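Antifreeze protein (Marinomonas primoryensis, PDB 3P4G) binds to ice as a hyperactive, calcium-dependent antifreeze protein, a right-handed beta-helix that holds ice through anchored clathrate waters. Local coordinates at residues 32-35 against 36-40. Sequence-based numbering, arbitrary orientation.
Sequences AFDA and SNNNV. With CA (calcium ion), chain E.
Phe33 lays the outer part of its ring obliquely against Val40, CE2 lying 3.4 Å from CG2, the methyl beside the backbone N of the valine. With its CG anti to the carbonyl carbon (chi1 -53°), the phenylalanine reaches back over the turn toward the start of the strand. Between this apolar pair and the bend stands Asn38, its amide packed obliquely against the ring, the planes 68° apart. At the bend itself Asp34 folds its carboxylate over the next two residues: OD2 accepts the backbone N-H of Ser36 from above the carboxylate plane (N to OD2 2.9 Å) and, in one of two conformers of the serine, also takes its hydroxyl through the syn lone pair (OG to OD2 2.7 Å). Where both bonds are present they would hold the carboxylate's rotation; the one from Ser36 N does not depend on the serine side chain. The carboxylate leaves the calcium to other atoms of this turn: Asp34 O at 2.3 Å, Ser36 O at 2.4 Å and Asn38 OD1 at 2.4 Å bind the ion. Val52 O, Ala54 O and Asp57 OD1 from the following coil complete the site, so the ion ties one turn of the solenoid to the next. Asn37 OD1 adds a hydrogen bond to Asp56 N. At this N-terminal end of the beta-helix, the loop leads into strand 39-42, which runs parallel between strands 24-25 and 58-61, with Phe33 and Val40 both packed on Phe25 and Val52.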
ATOM      1  N   ALA A  32     -16.962  -3.240  32.637  1.00 21.49           N
ATOM      2  CA  ALA A  32     -16.188  -4.472  32.598  1.00 20.53           C
ATOM      3  C   ALA A  32     -16.939  -5.488  31.719  1.00 19.80           C
ATOM      4  O   ALA A  32     -18.135  -5.649  31.867  1.00 19.98           O
ATOM      5  CB  ALA A  32     -16.030  -5.036  34.006  1.00 22.31           C
ATOM      6  N   PHE A  33     -16.216  -6.198  30.859  1.00 16.35           N
ATOM      7  CA  PHE A  33     -16.806  -7.275  30.066  1.00 15.84           C
ATOM      8  C   PHE A  33     -16.236  -8.606  30.484  1.00 14.86           C
ATOM      9  O   PHE A  33     -15.725  -8.725  31.624  1.00 14.47           O
ATOM     10  CB  PHE A  33     -16.681  -6.959  28.575  1.00 14.25           C
ATOM     11  CG  PHE A  33     -17.243  -5.608  28.260  1.00 14.98           C
ATOM     12  CD1 PHE A  33     -16.414  -4.480  28.229  1.00 16.47           C
ATOM     13  CD2 PHE A  33     -18.606  -5.455  28.055  1.00 15.53           C
ATOM     14  CE1 PHE A  33     -16.956  -3.202  27.957  1.00 13.71           C
ATOM     15  CE2 PHE A  33     -19.139  -4.202  27.822  1.00 15.53           C
ATOM     16  CZ  PHE A  33     -18.305  -3.086  27.731  1.00 16.17           C
ATOM     17  N   ASP A  34     -16.419  -9.630  29.657  1.00 14.12           N
ATOM     18  CA  ASP A  34     -15.932 -10.960  30.044  1.00 15.76           C
ATOM     19  C   ASP A  34     -15.745 -11.860  28.872  1.00 15.62           C
ATOM     20  O   ASP A  34     -15.728 -11.393  27.722  1.00 15.39           O
ATOM     21  CB  ASP A  34     -16.933 -11.617  31.009  1.00 18.15           C
ATOM     22  CG  ASP A  34     -18.308 -11.731  30.419  1.00 21.90           C
ATOM     23  OD1 ASP A  34     -19.271 -11.785  31.219  1.00 32.84           O
ATOM     24  OD2 ASP A  34     -18.461 -11.770  29.183  1.00 19.17           O
ATOM     25  N   ALA A  35     -15.630 -13.161  29.172  1.00 16.49           N
ATOM     26  CA  ALA A  35     -15.250 -14.167  28.175  1.00 15.98           C
ATOM     27  C   ALA A  35     -16.432 -14.547  27.273  1.00 15.25           C
ATOM     28  O   ALA A  35     -16.249 -15.261  26.289  1.00 15.55           O
ATOM     29  CB  ALA A  35     -14.644 -15.438  28.858  1.00 16.91           C
ATOM     30  N   SER A  36     -17.624 -14.045  27.572  1.00 15.48           N
ATOM     31  CA  SER A  36     -18.739 -14.354  26.695  0.50 14.81           C
ATOM     32  C   SER A  36     -18.549 -13.617  25.367  1.00 14.84           C
ATOM     33  O   SER A  36     -17.689 -12.720  25.231  1.00 13.73           O
ATOM     34  CB  SER A  36     -20.087 -13.992  27.329  0.50 15.38           C
ATOM     35  OG  SER A  36     -20.247 -12.595  27.389  0.50 12.74           O
ATOM     36  N   ASN A  37     -19.317 -14.029  24.377  1.00 13.37           N
ATOM     37  CA  ASN A  37     -19.396 -13.284  23.114  1.00 13.71           C
ATOM     38  C   ASN A  37     -20.256 -12.030  23.365  1.00 13.86           C
ATOM     39  O   ASN A  37     -21.501 -12.086  23.348  1.00 14.83           O
ATOM     40  CB  ASN A  37     -20.069 -14.185  22.057  1.00 13.69           C
ATOM     41  CG  ASN A  37     -19.318 -15.483  21.820  1.00 15.35           C
ATOM     42  OD1 ASN A  37     -18.084 -15.536  21.882  1.00 13.96           O
ATOM     43  ND2 ASN A  37     -20.071 -16.549  21.534  1.00 15.37           N
ATOM     44  N   ASN A  38     -19.597 -10.939  23.722  1.00 12.25           N
ATOM     45  CA  ASN A  38     -20.269  -9.674  23.999  1.00 12.52           C
ATOM     46  C   ASN A  38     -20.890  -8.958  22.805  1.00 13.61           C
ATOM     47  O   ASN A  38     -20.449  -9.100  21.669  1.00 13.15           O
ATOM     48  CB  ASN A  38     -19.308  -8.729  24.722  1.00 12.32           C
ATOM     49  CG  ASN A  38     -18.888  -9.257  26.069  1.00 14.02           C
ATOM     50  OD1 ASN A  38     -17.723  -9.612  26.286  1.00 12.83           O
ATOM     51  ND2 ASN A  38     -19.836  -9.292  27.019  1.00 18.15           N
ATOM     52  N   ASN A  39     -21.921  -8.157  23.087  1.00 13.48           N
ATOM     53  CA  ASN A  39     -22.490  -7.239  22.091  1.00 14.97           C
ATOM     54  C   ASN A  39     -22.580  -5.897  22.801  1.00 14.61           C
ATOM     55  O   ASN A  39     -23.336  -5.744  23.778  1.00 15.21           O
ATOM     56  CB  ASN A  39     -23.888  -7.671  21.585  1.00 16.29           C
ATOM     57  CG  ASN A  39     -24.430  -6.713  20.521  1.00 18.35           C
ATOM     58  OD1 ASN A  39     -23.711  -6.318  19.607  1.00 25.88           O
ATOM     59  ND2 ASN A  39     -25.663  -6.314  20.657  1.00 24.08           N
ATOM     60  N   VAL A  40     -21.739  -4.960  22.373  1.00 13.95           N
ATOM     61  CA  VAL A  40     -21.658  -3.654  23.019  1.00 14.13           C
ATOM     62  C   VAL A  40     -22.161  -2.614  22.043  1.00 14.86           C
ATOM     63  O   VAL A  40     -21.640  -2.511  20.929  1.00 14.91           O
ATOM     64  CB  VAL A  40     -20.218  -3.350  23.486  1.00 13.71           C
ATOM     65  CG1 VAL A  40     -20.108  -1.903  24.167  1.00 14.76           C
ATOM     66  CG2 VAL A  40     -19.750  -4.434  24.446  1.00 13.62           C
TER
HETATM   67 CA    CA E 401     -16.004 -11.078  25.484  1.00  3.23          CA